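Local structure of tailspike protein (6E1R) at residues Phe519-Ser522 / Val528-Ala531; Arg441-Thr444 / Ser448-Val451; Arg142-Thr145 / Pro151-Thr154; Leu79-Cys84 / Phe115-Asn120. The protein probably recognises and hydrolyses the capsular polysaccharide of its Acinetobacter host as the trimeric receptor-binding spike of the phage tail. All blocks are in the same frame, centred on the assembly; numbering follows the deposited sequence.

Contact 1. Residues Phe519-Ser522 / Val528-Ala531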
loop_
_atom_site.group_PDB
_atom_site.type_symbol
_atom_site.label_atom_id
_atom_site.label_comp_id
_atom_site.label_asym_id
_atom_site.label_seq_id
_atom_site.Cartn_x
_atom_site.Cartn_y
_atom_site.Cartn_z
ATOM N N PHE A 519 11.390 -55.788 16.412
ATOM C CA PHE A 519 10.449 -56.163 15.366
ATOM C C PHE A 519 11.197 -56.575 14.107
ATOM O O PHE A 519 12.283 -56.068 13.812
ATOM C CB PHE A 519 9.481 -55.015 15.050
ATOM C CG PHE A 519 8.774 -54.473 16.258
ATOM C CD1 PHE A 519 7.684 -55.136 16.793
ATOM C CD2 PHE A 519 9.211 -53.310 16.866
ATOM C CE1 PHE A 519 7.038 -54.644 17.911
ATOM C CE2 PHE A 519 8.569 -52.812 17.981
ATOM C CZ PHE A 519 7.479 -53.480 18.504
ATOM N N THR A 520 10.595 -57.503 13.367
ATOM C CA THR A 520 11.026 -57.867 12.025
ATOM C C THR A 520 10.034 -57.293 11.022
ATOM O O THR A 520 8.822 -57.311 11.258
ATOM C CB THR A 520 11.122 -59.389 11.870
ATOM O OG1 THR A 520 12.058 -59.908 12.823
ATOM C CG2 THR A 520 11.581 -59.763 10.467
ATOM N N TRP A 521 10.548 -56.791 9.903
ATOM C CA TRP A 521 9.775 -55.966 8.987
ATOM C C TRP A 521 9.477 -56.699 7.686
ATOM O O TRP A 521 10.331 -57.408 7.145
ATOM C CB TRP A 521 10.514 -54.659 8.702
ATOM C CG TRP A 521 10.763 -53.889 9.951
ATOM C CD1 TRP A 521 11.879 -53.934 10.736
ATOM C CD2 TRP A 521 9.862 -52.977 10.586
ATOM N NE1 TRP A 521 11.732 -53.096 11.814
ATOM C CE2 TRP A 521 10.501 -52.496 11.744
ATOM C CE3 TRP A 521 8.578 -52.516 10.282
ATOM C CZ2 TRP A 521 9.900 -51.576 12.599
ATOM C CZ3 TRP A 521 7.983 -51.602 11.131
ATOM C CH2 TRP A 521 8.642 -51.145 12.277
ATOM N N SER A 522 8.253 -56.517 7.195
ATOM C CA SER A 522 7.800 -57.128 5.955
ATOM C C SER A 522 6.818 -56.181 5.280
ATOM O O SER A 522 6.452 -55.136 5.825
ATOM C CB SER A 522 7.149 -58.491 6.206
ATOM O OG SER A 522 6.002 -58.360 7.029
ATOM N N VAL A 528 1.531 -52.595 2.858
ATOM C CA VAL A 528 1.594 -52.076 4.220
ATOM C C VAL A 528 2.887 -52.553 4.866
ATOM O O VAL A 528 3.212 -53.747 4.819
ATOM C CB VAL A 528 0.373 -52.520 5.043
ATOM C CG1 VAL A 528 0.509 -52.060 6.487
ATOM C CG2 VAL A 528 -0.906 -51.975 4.425
ATOM N N LEU A 529 3.630 -51.623 5.465
ATOM C CA LEU A 529 4.818 -51.974 6.237
ATOM C C LEU A 529 4.384 -52.622 7.546
ATOM O O LEU A 529 3.812 -51.958 8.416
ATOM C CB LEU A 529 5.670 -50.735 6.495
ATOM C CG LEU A 529 6.968 -50.954 7.276
ATOM C CD1 LEU A 529 7.933 -51.816 6.477
ATOM C CD2 LEU A 529 7.610 -49.629 7.650
ATOM N N VAL A 530 4.653 -53.917 7.689
ATOM C CA VAL A 530 4.187 -54.705 8.824
ATOM C C VAL A 530 5.353 -54.972 9.763
ATOM O O VAL A 530 6.459 -55.308 9.321
ATOM C CB VAL A 530 3.543 -56.024 8.356
ATOM C CG1 VAL A 530 3.050 -56.833 9.547
ATOM C CG2 VAL A 530 2.407 -55.742 7.387
ATOM N N ALA A 531 5.106 -54.820 11.061
ATOM C CA ALA A 531 6.075 -55.130 12.102
ATOM C C ALA A 531 5.612 -56.362 12.865
ATOM O O ALA A 531 4.452 -56.435 13.285
ATOM C CB ALA A 531 6.251 -53.950 13.061
HETATM O O HOH W 1 7.179 -58.459 9.562
#
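The carbonyl O of Val530 is gripped from the facing strand by Ser522 N, which donates to it over 3.0 Å within the carbonyl plane. A water also donates to Val530 O, and the CA-H of Trp521 points at it in a weaker contact. In return, Val530 N donates to Ser522 O over 2.9 Å along a nearly straight line (171°), although tilted from the plane of that carbonyl. Ser522 and Val530 thus form an antiparallel hydrogen-bonded pair, beside the non-hydrogen-bonded pair of Trp521 and Ala531. The water bridges to Thr520 O, to which it also donates, and meets Ser522 OG at 2.8 Å; a small hydroxyl suits this partly exposed face, sharing the water with the backbone.

The other face is apolar. With CG anti to its carbonyl carbon (chi1 -59°), Trp521 lays its indole across the neighbouring strand, and Ala531 CB sits 3.9 Å from the centroid of the six-membered ring of Trp521 in a CH-pi contact. A methyl group is small enough to lie beneath so broad a ring. Trp521 CE3 lies 3.8 Å from Leu529 CG, while Phe519 CB packs against Ala531 CB at 3.9 Å. Tyr487 meets the indole edge-to-face, and Met543 touches it from the opposing sheet. This is a beta hairpin at the edge of a C-terminal beta-sandwich, partly exposed on the Ser522 and Val530 side and buried on the Trp521 and Ala531 side.

Contact 2. Residues Arg441-Thr444 / Ser448-Val451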
loop_
_atom_site.group_PDB
_atom_site.type_symbol
_atom_site.label_atom_id
_atom_site.label_comp_id
_atom_site.label_asym_id
_atom_site.label_seq_id
_atom_site.Cartn_x
_atom_site.Cartn_y
_atom_site.Cartn_z
ATOM N N ARG A 441 0.413 -49.207 18.614
ATOM C CA ARG A 441 0.753 -50.478 17.982
ATOM C C ARG A 441 0.840 -51.536 19.072
ATOM O O ARG A 441 1.871 -51.688 19.731
ATOM C CB ARG A 441 2.054 -50.363 17.196
ATOM C CG ARG A 441 2.067 -49.256 16.143
ATOM C CD ARG A 441 1.065 -49.520 15.021
ATOM N NE ARG A 441 -0.300 -49.136 15.380
ATOM C CZ ARG A 441 -1.367 -49.369 14.624
ATOM N NH1 ARG A 441 -1.238 -49.986 13.457
ATOM N NH2 ARG A 441 -2.567 -48.987 15.038
ATOM N N ASP A 442 -0.256 -52.263 19.272
ATOM C CA ASP A 442 -0.370 -53.226 20.360
ATOM C C ASP A 442 0.007 -54.613 19.854
ATOM O O ASP A 442 -0.568 -55.103 18.877
ATOM C CB ASP A 442 -1.788 -53.220 20.928
ATOM C CG ASP A 442 -2.248 -51.830 21.323
ATOM O OD1 ASP A 442 -1.405 -51.039 21.795
ATOM O OD2 ASP A 442 -3.448 -51.526 21.157
ATOM N N PHE A 443 0.972 -55.241 20.521
ATOM C CA PHE A 443 1.509 -56.526 20.106
ATOM C C PHE A 443 1.290 -57.577 21.184
ATOM O O PHE A 443 1.275 -57.275 22.381
ATOM C CB PHE A 443 3.013 -56.438 19.813
ATOM C CG PHE A 443 3.352 -55.636 18.593
ATOM C CD1 PHE A 443 3.505 -54.262 18.674
ATOM C CD2 PHE A 443 3.533 -56.256 17.368
ATOM C CE1 PHE A 443 3.821 -53.519 17.555
ATOM C CE2 PHE A 443 3.850 -55.518 16.245
ATOM C CZ PHE A 443 3.995 -54.148 16.338
ATOM N N THR A 444 1.116 -58.815 20.740
ATOM C CA THR A 444 1.322 -59.994 21.565
ATOM C C THR A 444 2.565 -60.717 21.063
ATOM O O THR A 444 3.161 -60.338 20.050
ATOM C CB THR A 444 0.099 -60.920 21.538
ATOM O OG1 THR A 444 -0.125 -61.391 20.203
ATOM C CG2 THR A 444 -1.139 -60.181 22.023
ATOM N N SER A 448 1.740 -59.561 14.492
ATOM C CA SER A 448 2.093 -58.627 13.430
ATOM C C SER A 448 1.092 -57.481 13.406
ATOM O O SER A 448 -0.120 -57.708 13.489
ATOM C CB SER A 448 2.129 -59.331 12.070
ATOM O OG SER A 448 3.098 -60.364 12.060
ATOM N N VAL A 449 1.599 -56.254 13.290
ATOM C CA VAL A 449 0.773 -55.052 13.261
ATOM C C VAL A 449 1.268 -54.157 12.134
ATOM O O VAL A 449 2.475 -53.927 12.003
ATOM C CB VAL A 449 0.813 -54.295 14.604
ATOM C CG1 VAL A 449 -0.001 -53.015 14.519
ATOM C CG2 VAL A 449 0.301 -55.175 15.734
ATOM N N GLY A 450 0.338 -53.649 11.329
ATOM C CA GLY A 450 0.706 -52.722 10.273
ATOM C C GLY A 450 1.098 -51.367 10.838
ATOM O O GLY A 450 0.509 -50.876 11.803
ATOM N N VAL A 451 2.106 -50.758 10.223
ATOM C CA VAL A 451 2.651 -49.481 10.669
ATOM C C VAL A 451 2.280 -48.351 9.716
ATOM O O VAL A 451 1.806 -47.299 10.144
ATOM C CB VAL A 451 4.183 -49.569 10.854
ATOM C CG1 VAL A 451 4.763 -48.193 11.144
ATOM C CG2 VAL A 451 4.524 -50.541 11.973
#
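This is a side-chain contact between two sheets rather than a pairing of strands: Arg441 and Phe443 reach Val449 across a beta-arch of the C-terminal sandwich. The antiparallel axes of 441-443 and 448-451 come no closer than 7.2 Å, and each strand bonds to a different neighbour, Arg441 and Phe443 to Phe541 and Gly539, Val449 and Val451 to Ala531 and Leu529. The chain has therefore crossed from the five-stranded sheet to the four-stranded one.

Val449 fills the gap with a different branch for each partner. CG2, anti to the carbonyl carbon, sits over one face of the Phe443 ring, 3.8 Å from its centroid and 19° off the normal. CG1, anti to the backbone N (chi1 177°), lies 3.7 Å from Arg441 CD. A compact branched residue suits a place between an aromatic ring and an aliphatic chain. Phe443 also meets the ring of Phe519, which continues the apolar interior.

Arginine is long enough to span the sheets. Its chain bends at chi2 and chi3, Arg441 NE turns back to Ile439 O, and the guanidinium, edge on, extends Arg441 NH1 to Gly450 O at 2.6 Å, with the oxygen only 4° out of the guanidinium plane.

Contact 3. Residues Arg142-Thr145 / Pro151-Thr154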
loop_
_atom_site.group_PDB
_atom_site.type_symbol
_atom_site.label_atom_id
_atom_site.label_comp_id
_atom_site.label_asym_id
_atom_site.label_seq_id
_atom_site.Cartn_x
_atom_site.Cartn_y
_atom_site.Cartn_z
ATOM N N ARG A 142 -15.568 25.009 10.407
ATOM C CA ARG A 142 -16.994 25.314 10.409
ATOM C C ARG A 142 -17.779 24.141 10.985
ATOM O O ARG A 142 -17.713 23.025 10.463
ATOM C CB ARG A 142 -17.455 25.631 8.988
ATOM C CG ARG A 142 -18.927 25.963 8.865
ATOM C CD ARG A 142 -19.262 27.292 9.527
ATOM N NE ARG A 142 -18.472 28.402 8.998
ATOM C CZ ARG A 142 -17.625 29.128 9.721
ATOM N NH1 ARG A 142 -17.463 28.873 11.012
ATOM N NH2 ARG A 142 -16.945 30.117 9.157
ATOM N N SER A 143 -18.516 24.395 12.063
ATOM C CA SER A 143 -19.138 23.339 12.848
ATOM C C SER A 143 -20.655 23.366 12.720
ATOM O O SER A 143 -21.261 24.411 12.472
ATOM C CB SER A 143 -18.749 23.456 14.326
ATOM O OG SER A 143 -19.371 24.575 14.931
ATOM N N ILE A 144 -21.259 22.191 12.889
ATOM C CA ILE A 144 -22.706 22.028 12.974
ATOM C C ILE A 144 -22.995 21.243 14.246
ATOM O O ILE A 144 -22.561 20.092 14.379
ATOM C CB ILE A 144 -23.289 21.301 11.750
ATOM C CG1 ILE A 144 -22.963 22.057 10.461
ATOM C CG2 ILE A 144 -24.793 21.130 11.903
ATOM C CD1 ILE A 144 -23.625 21.476 9.228
ATOM N N THR A 145 -23.725 21.855 15.172
ATOM C CA THR A 145 -24.012 21.264 16.472
ATOM C C THR A 145 -25.461 20.796 16.527
ATOM O O THR A 145 -26.369 21.499 16.074
ATOM C CB THR A 145 -23.742 22.266 17.601
ATOM O OG1 THR A 145 -22.408 22.776 17.479
ATOM C CG2 THR A 145 -23.895 21.599 18.960
ATOM N N PRO A 151 -29.998 12.706 14.684
ATOM C CA PRO A 151 -28.944 12.778 13.664
ATOM C C PRO A 151 -28.974 14.123 12.954
ATOM O O PRO A 151 -30.038 14.612 12.567
ATOM C CB PRO A 151 -29.289 11.626 12.713
ATOM C CG PRO A 151 -30.754 11.406 12.907
ATOM C CD PRO A 151 -31.012 11.689 14.358
ATOM N N ILE A 152 -27.794 14.729 12.798
ATOM C CA ILE A 152 -27.700 16.004 12.089
ATOM C C ILE A 152 -28.181 15.844 10.653
ATOM O O ILE A 152 -28.955 16.661 10.141
ATOM C CB ILE A 152 -26.260 16.543 12.148
ATOM C CG1 ILE A 152 -25.895 16.923 13.585
ATOM C CG2 ILE A 152 -26.092 17.728 11.213
ATOM C CD1 ILE A 152 -24.486 17.447 13.738
ATOM N N PHE A 153 -27.737 14.782 9.987
ATOM C CA PHE A 153 -28.207 14.426 8.658
ATOM C C PHE A 153 -28.823 13.037 8.697
ATOM O O PHE A 153 -28.342 12.152 9.413
ATOM C CB PHE A 153 -27.076 14.473 7.623
ATOM C CG PHE A 153 -26.637 15.865 7.266
ATOM C CD1 PHE A 153 -27.363 16.620 6.359
ATOM C CD2 PHE A 153 -25.498 16.416 7.829
ATOM C CE1 PHE A 153 -26.965 17.900 6.023
ATOM C CE2 PHE A 153 -25.094 17.696 7.497
ATOM C CZ PHE A 153 -25.828 18.440 6.593
ATOM N N THR A 154 -29.891 12.851 7.928
ATOM C CA THR A 154 -30.598 11.580 7.848
ATOM C C THR A 154 -30.448 11.018 6.441
ATOM O O THR A 154 -30.902 11.633 5.470
ATOM C CB THR A 154 -32.075 11.747 8.206
ATOM O OG1 THR A 154 -32.201 12.001 9.612
ATOM C CG2 THR A 154 -32.856 10.498 7.846
#
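Strand 142-145 runs past the corner at Ile152 and Phe153 without any backbone bond between them, the nearest CA atoms, Thr145 and Ile152, being 7.8 Å apart. Such corners belong to the parallel beta-helix of the tailspike shaft, where each coil bends from one sheet into the next. Strand 142-146 lies between 117-119 and 169-173 in one such sheet, while 151-155 lies between 123-124 and 178-184 in another, so that side chains alone join the two segments here.

Ile144 and Ile152 carry the contact, each pointing its CB toward the other segment and crossing the other at a slant. Their CG2 methyls meet at 3.7 Å. In Ile144 this branch stands anti to the backbone N, leaving CG1 to carry the longer arm in another direction, toward the ring of Phe153. One beta-branched residue can thus serve both corner residues. Ile152, at the bend itself, has backbone angles of -61° and -45°, unlike those of an extended strand, and also touches Phe171 of the next coil. All of these residues are buried, and their purely hydrocarbon side chains suit the inside of a coil, where no polar partner is needed.

Polar side chains lie at the far ends: Arg142, at the start of one segment, makes salt bridges to Asp116 and Asp134 and packs on Lys108 of a second subunit, and Thr154 OG1, at the end of the other, bonds to Thr122 OG1. Ile152 sends an extended arm (chi2 179°) beside the carbonyl of Ile144, while Ile144 CD1 stands 4.4 Å from Phe153 CE2.

Contact 4. Residues Leu79-Cys84 / Phe115-Asn120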
loop_
_atom_site.group_PDB
_atom_site.type_symbol
_atom_site.label_atom_id
_atom_site.label_comp_id
_atom_site.label_asym_id
_atom_site.label_seq_id
_atom_site.Cartn_x
_atom_site.Cartn_y
_atom_site.Cartn_z
ATOM N N LEU A 79 -23.660 29.941 -3.053
ATOM C CA LEU A 79 -24.877 29.794 -2.265
ATOM C C LEU A 79 -24.501 29.484 -0.820
ATOM O O LEU A 79 -23.793 28.508 -0.556
ATOM C CB LEU A 79 -25.768 28.695 -2.842
ATOM C CG LEU A 79 -27.098 28.467 -2.120
ATOM C CD1 LEU A 79 -27.861 29.773 -1.970
ATOM C CD2 LEU A 79 -27.943 27.435 -2.850
ATOM N N THR A 80 -24.985 30.303 0.109
ATOM C CA THR A 80 -24.647 30.180 1.518
ATOM C C THR A 80 -25.899 29.842 2.314
ATOM O O THR A 80 -27.016 30.185 1.915
ATOM C CB THR A 80 -24.023 31.472 2.072
ATOM O OG1 THR A 80 -24.977 32.540 1.997
ATOM C CG2 THR A 80 -22.788 31.854 1.272
ATOM N N VAL A 81 -25.703 29.156 3.444
ATOM C CA VAL A 81 -26.837 28.818 4.300
ATOM C C VAL A 81 -27.460 30.084 4.879
ATOM O O VAL A 81 -28.659 30.109 5.183
ATOM C CB VAL A 81 -26.420 27.825 5.408
ATOM C CG1 VAL A 81 -25.424 26.808 4.875
ATOM C CG2 VAL A 81 -25.859 28.550 6.625
ATOM N N SER A 82 -26.669 31.149 5.036
ATOM C CA SER A 82 -27.223 32.413 5.509
ATOM C C SER A 82 -28.213 32.991 4.512
ATOM O O SER A 82 -29.197 33.623 4.909
ATOM C CB SER A 82 -26.101 33.420 5.769
ATOM O OG SER A 82 -25.241 32.976 6.803
ATOM N N ALA A 83 -27.975 32.780 3.218
ATOM C CA ALA A 83 -28.909 33.220 2.190
ATOM C C ALA A 83 -30.173 32.372 2.128
ATOM O O ALA A 83 -31.054 32.674 1.315
ATOM C CB ALA A 83 -28.217 33.218 0.825
ATOM N N CYS A 84 -30.289 31.331 2.950
ATOM C CA CYS A 84 -31.475 30.485 2.973
ATOM C C CYS A 84 -32.276 30.627 4.262
ATOM O O CYS A 84 -33.161 29.805 4.522
ATOM C CB CYS A 84 -31.086 29.021 2.754
ATOM S SG CYS A 84 -30.262 28.701 1.177
ATOM N N PHE A 115 -21.328 30.247 8.838
ATOM C CA PHE A 115 -21.226 30.388 10.283
ATOM C C PHE A 115 -21.722 29.102 10.929
ATOM O O PHE A 115 -22.450 28.317 10.314
ATOM C CB PHE A 115 -22.003 31.608 10.801
ATOM C CG PHE A 115 -23.496 31.432 10.799
ATOM C CD1 PHE A 115 -24.234 31.671 9.652
ATOM C CD2 PHE A 115 -24.163 31.053 11.952
ATOM C CE1 PHE A 115 -25.608 31.519 9.651
ATOM C CE2 PHE A 115 -25.536 30.897 11.957
ATOM C CZ PHE A 115 -26.260 31.133 10.805
ATOM N N ASP A 116 -21.320 28.893 12.181
ATOM C CA ASP A 116 -21.626 27.642 12.863
ATOM C C ASP A 116 -23.125 27.519 13.097
ATOM O O ASP A 116 -23.759 28.432 13.636
ATOM C CB ASP A 116 -20.867 27.553 14.186
ATOM C CG ASP A 116 -19.361 27.521 13.994
ATOM O OD1 ASP A 116 -18.907 27.120 12.901
ATOM O OD2 ASP A 116 -18.631 27.894 14.937
ATOM N N LEU A 117 -23.687 26.384 12.700
ATOM C CA LEU A 117 -25.116 26.142 12.802
ATOM C C LEU A 117 -25.436 25.288 14.021
ATOM O O LEU A 117 -24.619 24.485 14.479
ATOM C CB LEU A 117 -25.637 25.456 11.537
ATOM C CG LEU A 117 -25.417 26.213 10.226
ATOM C CD1 LEU A 117 -26.052 25.471 9.062
ATOM C CD2 LEU A 117 -25.962 27.626 10.327
ATOM N N ARG A 118 -26.648 25.472 14.542
ATOM C CA ARG A 118 -27.175 24.673 15.640
ATOM C C ARG A 118 -28.567 24.206 15.248
ATOM O O ARG A 118 -29.429 25.028 14.920
ATOM C CB ARG A 118 -27.218 25.488 16.937
ATOM C CG ARG A 118 -25.863 26.033 17.364
ATOM C CD ARG A 118 -25.950 26.794 18.676
ATOM N NE ARG A 118 -26.141 25.907 19.818
ATOM C CZ ARG A 118 -25.152 25.288 20.454
ATOM N NH1 ARG A 118 -23.897 25.455 20.056
ATOM N NH2 ARG A 118 -25.416 24.499 21.486
ATOM N N VAL A 119 -28.789 22.894 15.281
ATOM C CA VAL A 119 -30.007 22.289 14.758
ATOM C C VAL A 119 -30.607 21.369 15.812
ATOM O O VAL A 119 -29.881 20.683 16.541
ATOM C CB VAL A 119 -29.749 21.520 13.441
ATOM C CG1 VAL A 119 -29.295 22.478 12.347
ATOM C CG2 VAL A 119 -28.716 20.420 13.647
ATOM N N ASN A 120 -31.938 21.366 15.897
ATOM C CA ASN A 120 -32.663 20.458 16.774
ATOM C C ASN A 120 -33.550 19.501 15.994
ATOM O O ASN A 120 -34.217 18.657 16.604
ATOM C CB ASN A 120 -33.517 21.235 17.787
ATOM C CG ASN A 120 -34.631 22.030 17.131
ATOM O OD1 ASN A 120 -34.615 22.274 15.926
ATOM N ND2 ASN A 120 -35.607 22.442 17.931
#
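At the N-terminal end of the beta-helix, Val81 and Ser82, at the start of a short 3-10 turn, pack against Phe115 and Leu117, where the chain enters strand 117-119. An ST motif opens the turn: Thr80 OG1 accepts from Ala83 N at 3.2 Å, and Cys84 N donates to Val81 O. Threonine suits the position because its hydroxyl can reach the N-H three residues on.

Val81 and Leu117 meet tip to tip, with Val81 CG2 3.8 Å from Leu117 CD2 and 3.9 Å from Leu117 CD1, the two methyls of one fork. The same CG2 lies 4.2 Å from Phe115 CE1. Phe115 holds its CG between the backbone N and the carbonyl carbon (chi1 74°), a torsion that swings the ring back toward the turn. One face of this ring is covered near its rim by Leu117 CD2, 3.5 Å above the plane. At its edge, close to the ring plane, stands Ser82 OG, which finds its hydrogen-bond partner in Asp114 OD2. The serine can therefore border a hydrophobic ring while its polar end is satisfied.

Around this buried patch, Phe115 meets His93 edge-to-face, and Val81 touches Leu111 and Val113 of strand 111-113, the strand that pairs with 79-80. Helix 94-106 lies against Leu79 and Cys84 from the first segment and Val119 from the second.

Overall arrangement
From the N terminus, contact 4 comes first, closing a loop of thirty residues that includes helix 94-106 and strand 111-113. Contact 3 follows with a short loop, and the two touch because strands 117-119 and 142-146 are neighbours: contact 4 ties the first turns together, while contact 3 joins two sheets at a corner of the next coil. The rest of the beta-helix and a few linking strands intervene before contact 2 turns the chain from one sheet of the terminal sandwich to the other, and contact 1 closes the hairpin whose strand 528-533 pairs with 448-455. All four lie in series, neither nesting nor crossing. The centres of contacts 1 and 4 are about 90 Å apart.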